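Local coordinates for protein MATE family efflux transporter (Vibrio cholerae, PDB 6IDP) that probably exports drugs and other toxic compounds across the bacterial inner membrane as a multidrug efflux pump of the MATE family, coupled to protons, at residues S6-L14 with H305-A313; E276-T287 with L360-S371. One frame throughout, in Å; residues are numbered along the deposited sequence.

Interaction 1. Residues S6-L14 with H305-A313; sequences STSSLAKQL and HIRQLVRIA. With OLC ((2R)-2,3-dihydroxypropyl (9Z)-octadec-9-enoate), chain H; OLC ((2R)-2,3-dihydroxypropyl (9Z)-octadec-9-enoate), chain P.
At the imidazole of His305, Leu10 CD1 approaches His305 CD2 obliquely at 4.1 Å, while Gln308 OE1, one turn on in the same helix, lies at the ring edge in the ring plane. The other flat group is the guanidinium of Arg307, beyond the helix contact: C13 of one monoolein chain sits 3.4 Å above the plane over its CZ, and C8 of the same lipid lies at the edge.

Between helices 5-39 and 303-330, whose short segments cross at -62° with axes 9.7 Å apart, Leu10 acts as a knob in the hole formed by His305, Gln308, Leu309 and Ile312. Its CD1 reaches Gln308 OE1 at 3.6 Å, the two side chains running roughly at right angles. Ile312 CG1 stands beside its backbone N (chi1 -69°), which directs CD1 onto Thr7 O at 3.4 Å and also against Thr7 CG2. Farther along, Leu14 CB rests on Leu309 CD1 at 3.9 Å, and Leu14 CD2 touches both Ala313 CB and C12 of a second lipid.

Ser6 OG and Gln308 OE1 are 3.8 Å apart at the more polar end. With no hydrogen bond joining them, these two segments meet mainly through apolar packing and shape fit; one lipid tail extends that packing beside Ala11 and Leu14, while the other lies on the cationic Arg307.

Interaction 2. Residues E276-T287 with L360-S371; sequences EFFALVAVLAMT and LGALGICMLMVS. With OLC ((2R)-2,3-dihydroxypropyl (9Z)-octadec-9-enoate), chain N.
Leu280 lies over the 360-371 helix, its CD2 3.4 Å from Leu360 O and close to Gly364 CA, while CD1 meets Leu363 CD2 and Met367 SD. This is helix-helix packing within the second MatE family region of the transporter, between helix 360-375 and a broken membrane helix: the chain leaves helical geometry at Leu280, which is also the N-cap residue of helix 281-299. Past the break, segments 281-287 and 360-371 run nearly parallel, 9° apart.

Before the break, Glu276 is crossed by Leu360 at about a right angle. Leu360 CD2 comes within 3.8 Å of Glu276 OE1, and Leu360 CD1 lies against the methyl of Ala279. A monoolein tail touches Ala279 and Val281, and Val281 also packs on Leu22 and Val25 of helix 5-39.

Gly364 allows the backbones to come close, with its CA 6.0 Å from that of Val283. Val283 CG1, anti to its own backbone N, passes over the glycine and touches Gly364 O at 3.6 Å. The same methyl meets Met367 CE at 4.0 Å; a bend at chi3 (59°) of Met367 turns its CE toward Val283 and Leu284, leaving SD beside Leu280. Leu368 CD1 touches Met286 CB, and helix 303-330 packs on the same helix 281-299 through Phe316, Phe320 and Gln321.

No hydrogen bond joins the segments, and the two hydroxyls at the far end turn back to their own helices. Ser371 OG donates to Leu368 O. Thr287 OG1 donates to Leu284 O at 2.6 Å, tilted 22° from the carbonyl plane, and Thr287 CG2 is thereby turned toward Met367 O and Ser371 OG.

How the interactions relate
Both interactions are mostly buried helix packing without a hydrogen bond between their segments, yet their places differ. Interaction 2 lies nearer the core, centred about 10 Å from the centre of the chain; interaction 1, at about 23 Å, is more peripheral, with partly exposed Ser6, Thr7, His305 and Gln308 along its margin. Interaction 1, which pairs the N-terminal helix with helix 303-330, mixes leucine and isoleucine with these polar residues; interaction 2 relies more on methionine, leucine and a close glycine. The contacts join directly: Ala313 CB packs on Leu368 CD2 at 3.7 Å and on Met286 SD, and Leu14 CD1 touches Met286 CG. Helices 5-39 and 303-330 also pack against helix 281-299.

Interaction 1. Residues S6-L14 with H305-A313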
loop_
_atom_site.group_PDB
_atom_site.type_symbol
_atom_site.label_atom_id
_atom_site.label_comp_id
_atom_site.label_asym_id
_atom_site.label_seq_id
_atom_site.Cartn_x
_atom_site.Cartn_y
_atom_site.Cartn_z
ATOM N N SER A 6 22.515 -9.449 -19.538
ATOM C CA SER A 6 22.386 -8.753 -18.262
ATOM C C SER A 6 20.983 -8.173 -18.119
ATOM O O SER A 6 20.379 -8.243 -17.052
ATOM C CB SER A 6 23.436 -7.645 -18.136
ATOM O OG SER A 6 23.155 -6.568 -19.015
ATOM N N THR A 7 20.476 -7.600 -19.208
ATOM C CA THR A 7 19.110 -7.093 -19.253
ATOM C C THR A 7 18.122 -8.242 -19.081
ATOM O O THR A 7 17.136 -8.130 -18.350
ATOM C CB THR A 7 18.821 -6.355 -20.578
ATOM O OG1 THR A 7 19.641 -5.183 -20.662
ATOM C CG2 THR A 7 17.357 -5.947 -20.666
ATOM N N SER A 8 18.404 -9.354 -19.752
ATOM C CA SER A 8 17.587 -10.552 -19.630
ATOM C C SER A 8 17.637 -11.105 -18.211
ATOM O O SER A 8 16.636 -11.595 -17.689
ATOM C CB SER A 8 18.048 -11.615 -20.631
ATOM O OG SER A 8 17.380 -12.845 -20.413
ATOM N N SER A 9 18.807 -11.019 -17.590
ATOM C CA SER A 9 18.990 -11.514 -16.231
ATOM C C SER A 9 18.284 -10.624 -15.213
ATOM O O SER A 9 17.693 -11.117 -14.257
ATOM C CB SER A 9 20.478 -11.618 -15.891
ATOM O OG SER A 9 20.661 -11.980 -14.536
ATOM N N LEU A 10 18.354 -9.313 -15.425
ATOM C CA LEU A 10 17.696 -8.358 -14.540
ATOM C C LEU A 10 16.178 -8.495 -14.623
ATOM O O LEU A 10 15.480 -8.399 -13.614
ATOM C CB LEU A 10 18.121 -6.928 -14.880
ATOM C CG LEU A 10 19.537 -6.539 -14.450
ATOM C CD1 LEU A 10 19.917 -5.172 -14.994
ATOM C CD2 LEU A 10 19.645 -6.565 -12.933
ATOM N N ALA A 11 15.676 -8.730 -15.831
ATOM C CA ALA A 11 14.245 -8.900 -16.051
ATOM C C ALA A 11 13.726 -10.150 -15.349
ATOM O O ALA A 11 12.658 -10.129 -14.735
ATOM C CB ALA A 11 13.938 -8.961 -17.542
ATOM N N LYS A 12 14.488 -11.238 -15.441
ATOM C CA LYS A 12 14.114 -12.487 -14.782
ATOM C C LYS A 12 14.188 -12.374 -13.262
ATOM O O LYS A 12 13.383 -12.974 -12.550
ATOM C CB LYS A 12 15.002 -13.635 -15.265
ATOM C CG LYS A 12 14.666 -14.130 -16.660
ATOM C CD LYS A 12 15.532 -15.316 -17.048
ATOM C CE LYS A 12 15.078 -15.924 -18.365
ATOM N NZ LYS A 12 15.131 -14.941 -19.482
ATOM N N GLN A 13 15.155 -11.611 -12.766
ATOM C CA GLN A 13 15.290 -11.409 -11.328
ATOM C C GLN A 13 14.095 -10.623 -10.795
ATOM O O GLN A 13 13.537 -10.959 -9.752
ATOM C CB GLN A 13 16.601 -10.686 -10.993
ATOM C CG GLN A 13 17.858 -11.528 -11.189
ATOM C CD GLN A 13 19.138 -10.722 -11.025
ATOM O OE1 GLN A 13 19.149 -9.673 -10.383
ATOM N NE2 GLN A 13 20.224 -11.212 -11.612
ATOM N N LEU A 14 13.700 -9.584 -11.524
ATOM C CA LEU A 14 12.555 -8.773 -11.127
ATOM C C LEU A 14 11.274 -9.603 -11.134
ATOM O O LEU A 14 10.443 -9.474 -10.238
ATOM C CB LEU A 14 12.406 -7.554 -12.042
ATOM C CG LEU A 14 11.193 -6.652 -11.785
ATOM C CD1 LEU A 14 11.252 -6.023 -10.398
ATOM C CD2 LEU A 14 11.069 -5.581 -12.862
ATOM N N HIS A 305 23.208 -1.103 -13.469
ATOM C CA HIS A 305 22.122 -2.053 -13.276
ATOM C C HIS A 305 20.871 -1.396 -12.698
ATOM O O HIS A 305 19.756 -1.808 -13.009
ATOM C CB HIS A 305 22.578 -3.199 -12.373
ATOM C CG HIS A 305 23.578 -4.109 -13.012
ATOM N ND1 HIS A 305 24.405 -4.937 -12.283
ATOM C CD2 HIS A 305 23.883 -4.326 -14.314
ATOM C CE1 HIS A 305 25.177 -5.620 -13.105
ATOM N NE2 HIS A 305 24.881 -5.269 -14.344
ATOM N N ILE A 306 21.057 -0.382 -11.856
ATOM C CA ILE A 306 19.928 0.371 -11.324
ATOM C C ILE A 306 19.144 1.015 -12.467
ATOM O O ILE A 306 17.933 0.829 -12.582
ATOM C CB ILE A 306 20.371 1.465 -10.326
ATOM C CG1 ILE A 306 20.836 0.839 -9.012
ATOM C CG2 ILE A 306 19.229 2.436 -10.057
ATOM C CD1 ILE A 306 21.314 1.849 -7.981
ATOM N N ARG A 307 19.847 1.755 -13.320
ATOM C CA ARG A 307 19.214 2.427 -14.447
ATOM C C ARG A 307 18.539 1.426 -15.384
ATOM O O ARG A 307 17.411 1.650 -15.828
ATOM C CB ARG A 307 20.236 3.273 -15.207
ATOM C CG ARG A 307 20.717 4.482 -14.424
ATOM C CD ARG A 307 20.559 5.755 -15.230
ATOM N NE ARG A 307 21.643 5.924 -16.186
ATOM C CZ ARG A 307 21.562 6.666 -17.285
ATOM N NH1 ARG A 307 20.438 7.303 -17.578
ATOM N NH2 ARG A 307 22.606 6.764 -18.095
ATOM N N GLN A 308 19.217 0.317 -15.662
ATOM C CA GLN A 308 18.657 -0.726 -16.519
ATOM C C GLN A 308 17.386 -1.348 -15.920
ATOM O O GLN A 308 16.369 -1.464 -16.600
ATOM C CB GLN A 308 19.704 -1.814 -16.791
ATOM C CG GLN A 308 20.886 -1.326 -17.621
ATOM C CD GLN A 308 21.862 -2.432 -17.992
ATOM O OE1 GLN A 308 22.115 -3.350 -17.210
ATOM N NE2 GLN A 308 22.421 -2.341 -19.192
ATOM N N LEU A 309 17.447 -1.732 -14.650
ATOM C CA LEU A 309 16.318 -2.388 -13.987
ATOM C C LEU A 309 15.083 -1.488 -13.911
ATOM O O LEU A 309 13.953 -1.956 -14.068
ATOM C CB LEU A 309 16.715 -2.842 -12.581
ATOM C CG LEU A 309 15.656 -3.581 -11.761
ATOM C CD1 LEU A 309 15.189 -4.843 -12.476
ATOM C CD2 LEU A 309 16.190 -3.912 -10.375
ATOM N N VAL A 310 15.300 -0.198 -13.670
ATOM C CA VAL A 310 14.197 0.751 -13.590
ATOM C C VAL A 310 13.518 0.905 -14.951
ATOM O O VAL A 310 12.288 0.933 -15.043
ATOM C CB VAL A 310 14.671 2.128 -13.074
ATOM C CG1 VAL A 310 13.590 3.187 -13.274
ATOM C CG2 VAL A 310 15.055 2.034 -11.604
ATOM N N ARG A 311 14.320 0.988 -16.006
ATOM C CA ARG A 311 13.777 1.103 -17.354
ATOM C C ARG A 311 13.028 -0.167 -17.751
ATOM O O ARG A 311 11.987 -0.097 -18.403
ATOM C CB ARG A 311 14.890 1.413 -18.357
ATOM C CG ARG A 311 15.341 2.866 -18.324
ATOM C CD ARG A 311 16.563 3.108 -19.192
ATOM N NE ARG A 311 16.870 4.531 -19.303
ATOM C CZ ARG A 311 16.518 5.294 -20.334
ATOM N NH1 ARG A 311 15.853 4.769 -21.353
ATOM N NH2 ARG A 311 16.836 6.581 -20.347
ATOM N N ILE A 312 13.558 -1.320 -17.355
ATOM C CA ILE A 312 12.867 -2.591 -17.559
ATOM C C ILE A 312 11.509 -2.568 -16.863
ATOM O O ILE A 312 10.493 -2.929 -17.453
ATOM C CB ILE A 312 13.694 -3.785 -17.034
ATOM C CG1 ILE A 312 14.933 -4.000 -17.900
ATOM C CG2 ILE A 312 12.856 -5.056 -17.012
ATOM C CD1 ILE A 312 15.840 -5.107 -17.397
ATOM N N ALA A 313 11.505 -2.124 -15.610
ATOM C CA ALA A 313 10.276 -2.013 -14.832
ATOM C C ALA A 313 9.272 -1.070 -15.490
ATOM O O ALA A 313 8.077 -1.362 -15.535
ATOM C CB ALA A 313 10.589 -1.543 -13.419
HETATM C C18 OLC H . 19.461 11.977 -17.604
HETATM C C10 OLC H . 25.152 6.200 -14.696
HETATM C C9 OLC H . 25.219 4.970 -15.253
HETATM C C17 OLC H . 19.355 11.340 -16.232
HETATM C C11 OLC H . 24.842 7.421 -15.534
HETATM C C8 OLC H . 24.982 4.759 -16.732
HETATM C C16 OLC H . 20.511 10.385 -15.994
HETATM C C12 OLC H . 24.317 8.543 -14.661
HETATM C C7 OLC H . 24.199 3.481 -16.950
HETATM C C15 OLC H . 21.719 11.142 -15.478
HETATM C C13 OLC H . 22.987 9.018 -15.210
HETATM C C6 OLC H . 23.425 3.563 -18.249
HETATM C C14 OLC H . 22.528 10.287 -14.519
HETATM C C5 OLC H . 22.222 2.646 -18.189
HETATM C C4 OLC H . 21.190 3.079 -19.208
HETATM C C18 OLC P . 4.330 -10.600 -12.018
HETATM C C10 OLC P . 9.143 -9.106 -17.419
HETATM C C9 OLC P . 9.579 -10.014 -18.321
HETATM C C17 OLC P . 4.303 -9.724 -13.252
HETATM C C11 OLC P . 9.804 -8.984 -16.061
HETATM C C8 OLC P . 10.743 -10.931 -18.001
HETATM C C16 OLC P . 5.703 -9.589 -13.813
HETATM C C12 OLC P . 9.354 -7.715 -15.367
HETATM C C7 OLC P . 10.711 -12.139 -18.913
HETATM C C15 OLC P . 6.475 -8.562 -13.016
HETATM C C13 OLC P . 7.925 -7.854 -14.886
HETATM C C6 OLC P . 11.761 -12.011 -19.996
HETATM C C14 OLC P . 7.900 -8.505 -13.522
HETATM C C5 OLC P . 13.133 -12.268 -19.412
#

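Interaction 2. Residues E276-T287 with L360-S371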
loop_
_atom_site.group_PDB
_atom_site.type_symbol
_atom_site.label_atom_id
_atom_site.label_comp_id
_atom_site.label_asym_id
_atom_site.label_seq_id
_atom_site.Cartn_x
_atom_site.Cartn_y
_atom_site.Cartn_z
ATOM N N GLU A 276 -9.687 0.108 -10.766
ATOM C CA GLU A 276 -8.354 0.706 -10.880
ATOM C C GLU A 276 -7.348 -0.016 -9.993
ATOM O O GLU A 276 -6.225 -0.293 -10.411
ATOM C CB GLU A 276 -8.375 2.189 -10.501
ATOM C CG GLU A 276 -8.850 3.136 -11.587
ATOM C CD GLU A 276 -8.633 4.593 -11.208
ATOM O OE1 GLU A 276 -7.557 4.908 -10.654
ATOM O OE2 GLU A 276 -9.539 5.419 -11.451
ATOM N N PHE A 277 -7.762 -0.305 -8.763
ATOM C CA PHE A 277 -6.896 -0.964 -7.798
ATOM C C PHE A 277 -6.461 -2.332 -8.310
ATOM O O PHE A 277 -5.276 -2.668 -8.277
ATOM C CB PHE A 277 -7.598 -1.100 -6.446
ATOM C CG PHE A 277 -6.684 -1.514 -5.332
ATOM C CD1 PHE A 277 -5.977 -0.565 -4.613
ATOM C CD2 PHE A 277 -6.523 -2.851 -5.006
ATOM C CE1 PHE A 277 -5.129 -0.939 -3.587
ATOM C CE2 PHE A 277 -5.676 -3.230 -3.982
ATOM C CZ PHE A 277 -4.979 -2.273 -3.272
ATOM N N PHE A 278 -7.422 -3.114 -8.789
ATOM C CA PHE A 278 -7.122 -4.434 -9.324
ATOM C C PHE A 278 -6.286 -4.355 -10.598
ATOM O O PHE A 278 -5.377 -5.161 -10.795
ATOM C CB PHE A 278 -8.410 -5.212 -9.591
ATOM C CG PHE A 278 -8.883 -6.015 -8.416
ATOM C CD1 PHE A 278 -8.244 -7.194 -8.071
ATOM C CD2 PHE A 278 -9.966 -5.596 -7.659
ATOM C CE1 PHE A 278 -8.672 -7.940 -6.989
ATOM C CE2 PHE A 278 -10.401 -6.339 -6.576
ATOM C CZ PHE A 278 -9.752 -7.513 -6.241
ATOM N N ALA A 279 -6.584 -3.383 -11.454
ATOM C CA ALA A 279 -5.843 -3.223 -12.704
ATOM C C ALA A 279 -4.375 -2.888 -12.450
ATOM O O ALA A 279 -3.519 -3.135 -13.300
ATOM C CB ALA A 279 -6.486 -2.146 -13.569
ATOM N N LEU A 280 -4.090 -2.336 -11.274
ATOM C CA LEU A 280 -2.738 -1.907 -10.929
ATOM C C LEU A 280 -2.079 -2.815 -9.893
ATOM O O LEU A 280 -1.115 -2.416 -9.239
ATOM C CB LEU A 280 -2.760 -0.467 -10.407
ATOM C CG LEU A 280 -2.854 0.668 -11.431
ATOM C CD1 LEU A 280 -3.233 1.969 -10.742
ATOM C CD2 LEU A 280 -1.541 0.830 -12.191
ATOM N N VAL A 281 -2.593 -4.031 -9.742
ATOM C CA VAL A 281 -2.090 -4.923 -8.706
ATOM C C VAL A 281 -0.661 -5.394 -9.003
ATOM O O VAL A 281 0.115 -5.637 -8.082
ATOM C CB VAL A 281 -3.028 -6.148 -8.510
ATOM C CG1 VAL A 281 -3.012 -7.055 -9.730
ATOM C CG2 VAL A 281 -2.652 -6.917 -7.251
ATOM N N ALA A 282 -0.302 -5.498 -10.278
ATOM C CA ALA A 282 1.053 -5.911 -10.635
ATOM C C ALA A 282 2.043 -4.788 -10.353
ATOM O O ALA A 282 3.179 -5.038 -9.940
ATOM C CB ALA A 282 1.127 -6.328 -12.091
ATOM N N VAL A 283 1.612 -3.550 -10.582
ATOM C CA VAL A 283 2.449 -2.399 -10.285
ATOM C C VAL A 283 2.629 -2.293 -8.773
ATOM O O VAL A 283 3.732 -2.031 -8.282
ATOM C CB VAL A 283 1.851 -1.096 -10.844
ATOM C CG1 VAL A 283 2.747 0.085 -10.516
ATOM C CG2 VAL A 283 1.656 -1.208 -12.347
ATOM N N LEU A 284 1.540 -2.526 -8.044
ATOM C CA LEU A 284 1.559 -2.517 -6.586
ATOM C C LEU A 284 2.565 -3.536 -6.043
ATOM O O LEU A 284 3.349 -3.227 -5.145
ATOM C CB LEU A 284 0.159 -2.800 -6.039
ATOM C CG LEU A 284 -0.173 -2.332 -4.619
ATOM C CD1 LEU A 284 0.204 -3.372 -3.568
ATOM C CD2 LEU A 284 0.485 -0.986 -4.322
ATOM N N ALA A 285 2.543 -4.743 -6.598
ATOM C CA ALA A 285 3.489 -5.785 -6.213
ATOM C C ALA A 285 4.929 -5.343 -6.463
ATOM O O ALA A 285 5.827 -5.644 -5.676
ATOM C CB ALA A 285 3.194 -7.076 -6.968
ATOM N N MET A 286 5.136 -4.619 -7.559
ATOM C CA MET A 286 6.469 -4.175 -7.956
ATOM C C MET A 286 7.027 -3.119 -7.001
ATOM O O MET A 286 8.238 -3.019 -6.821
ATOM C CB MET A 286 6.444 -3.629 -9.388
ATOM C CG MET A 286 7.730 -3.860 -10.169
ATOM S SD MET A 286 7.525 -3.612 -11.949
ATOM C CE MET A 286 5.828 -4.144 -12.156
ATOM N N THR A 287 6.147 -2.337 -6.383
ATOM C CA THR A 287 6.585 -1.310 -5.439
ATOM C C THR A 287 7.050 -1.920 -4.120
ATOM O O THR A 287 7.530 -1.212 -3.235
ATOM C CB THR A 287 5.473 -0.283 -5.147
ATOM O OG1 THR A 287 4.341 -0.947 -4.577
ATOM C CG2 THR A 287 5.059 0.430 -6.423
ATOM N N LEU A 360 -3.618 4.429 -16.660
ATOM C CA LEU A 360 -3.092 3.714 -15.499
ATOM C C LEU A 360 -1.628 3.300 -15.686
ATOM O O LEU A 360 -0.928 3.015 -14.714
ATOM C CB LEU A 360 -3.958 2.488 -15.185
ATOM C CG LEU A 360 -5.403 2.794 -14.761
ATOM C CD1 LEU A 360 -6.137 1.533 -14.312
ATOM C CD2 LEU A 360 -5.453 3.867 -13.673
ATOM N N GLY A 361 -1.167 3.274 -16.930
ATOM C CA GLY A 361 0.236 3.033 -17.207
ATOM C C GLY A 361 1.069 4.187 -16.689
ATOM O O GLY A 361 2.092 3.986 -16.028
ATOM N N ALA A 362 0.616 5.402 -16.981
ATOM C CA ALA A 362 1.288 6.610 -16.525
ATOM C C ALA A 362 1.207 6.753 -15.004
ATOM O O ALA A 362 2.153 7.213 -14.369
ATOM C CB ALA A 362 0.692 7.829 -17.207
ATOM N N LEU A 363 0.074 6.367 -14.423
ATOM C CA LEU A 363 -0.082 6.413 -12.974
ATOM C C LEU A 363 0.841 5.391 -12.325
ATOM O O LEU A 363 1.452 5.659 -11.289
ATOM C CB LEU A 363 -1.535 6.157 -12.568
ATOM C CG LEU A 363 -1.856 6.175 -11.071
ATOM C CD1 LEU A 363 -1.415 7.483 -10.430
ATOM C CD2 LEU A 363 -3.346 5.944 -10.834
ATOM N N GLY A 364 0.934 4.218 -12.944
ATOM C CA GLY A 364 1.844 3.181 -12.494
ATOM C C GLY A 364 3.289 3.649 -12.487
ATOM O O GLY A 364 4.053 3.290 -11.591
ATOM N N ILE A 365 3.664 4.447 -13.486
ATOM C CA ILE A 365 5.006 5.023 -13.547
ATOM C C ILE A 365 5.243 5.931 -12.345
ATOM O O ILE A 365 6.304 5.890 -11.716
ATOM C CB ILE A 365 5.229 5.826 -14.844
ATOM C CG1 ILE A 365 5.255 4.894 -16.060
ATOM C CG2 ILE A 365 6.526 6.630 -14.762
ATOM C CD1 ILE A 365 6.389 3.876 -16.031
ATOM N N CYS A 366 4.238 6.742 -12.030
ATOM C CA CYS A 366 4.295 7.648 -10.890
ATOM C C CYS A 366 4.476 6.874 -9.585
ATOM O O CYS A 366 5.285 7.255 -8.735
ATOM C CB CYS A 366 3.029 8.505 -10.831
ATOM S SG CYS A 366 3.083 9.817 -9.594
ATOM N N MET A 367 3.723 5.789 -9.438
ATOM C CA MET A 367 3.860 4.904 -8.287
ATOM C C MET A 367 5.262 4.311 -8.225
ATOM O O MET A 367 5.861 4.207 -7.156
ATOM C CB MET A 367 2.827 3.779 -8.345
ATOM C CG MET A 367 1.383 4.249 -8.249
ATOM S SD MET A 367 0.199 2.960 -8.707
ATOM C CE MET A 367 0.594 1.690 -7.511
ATOM N N LEU A 368 5.773 3.924 -9.387
ATOM C CA LEU A 368 7.081 3.295 -9.498
ATOM C C LEU A 368 8.189 4.264 -9.106
ATOM O O LEU A 368 9.103 3.914 -8.363
ATOM C CB LEU A 368 7.303 2.791 -10.925
ATOM C CG LEU A 368 7.895 1.396 -11.118
ATOM C CD1 LEU A 368 7.006 0.342 -10.480
ATOM C CD2 LEU A 368 8.081 1.115 -12.600
ATOM N N MET A 369 8.090 5.490 -9.607
ATOM C CA MET A 369 9.103 6.504 -9.357
ATOM C C MET A 369 9.168 6.892 -7.879
ATOM O O MET A 369 10.250 7.177 -7.362
ATOM C CB MET A 369 8.844 7.737 -10.225
ATOM C CG MET A 369 9.011 7.490 -11.721
ATOM S SD MET A 369 10.672 6.942 -12.174
ATOM C CE MET A 369 10.442 5.177 -12.382
ATOM N N VAL A 370 8.019 6.896 -7.204
ATOM C CA VAL A 370 7.980 7.171 -5.769
ATOM C C VAL A 370 8.775 6.120 -5.001
ATOM O O VAL A 370 9.626 6.453 -4.177
ATOM C CB VAL A 370 6.533 7.214 -5.219
ATOM C CG1 VAL A 370 6.535 7.159 -3.693
ATOM C CG2 VAL A 370 5.814 8.463 -5.703
ATOM N N SER A 371 8.499 4.851 -5.287
ATOM C CA SER A 371 9.167 3.751 -4.602
ATOM C C SER A 371 10.659 3.701 -4.930
ATOM O O SER A 371 11.471 3.333 -4.084
ATOM C CB SER A 371 8.505 2.418 -4.959
ATOM O OG SER A 371 8.729 2.089 -6.319
HETATM C C18 OLC N . -8.471 -6.454 -15.027
HETATM C C17 OLC N . -6.986 -6.323 -14.770
HETATM C C16 OLC N . -6.491 -7.554 -14.043
HETATM C C12 OLC N . -2.605 -9.897 -12.140
HETATM C C15 OLC N . -5.003 -7.440 -13.791
HETATM C C13 OLC N . -3.044 -8.701 -12.956
HETATM C C14 OLC N . -4.552 -8.587 -12.910
#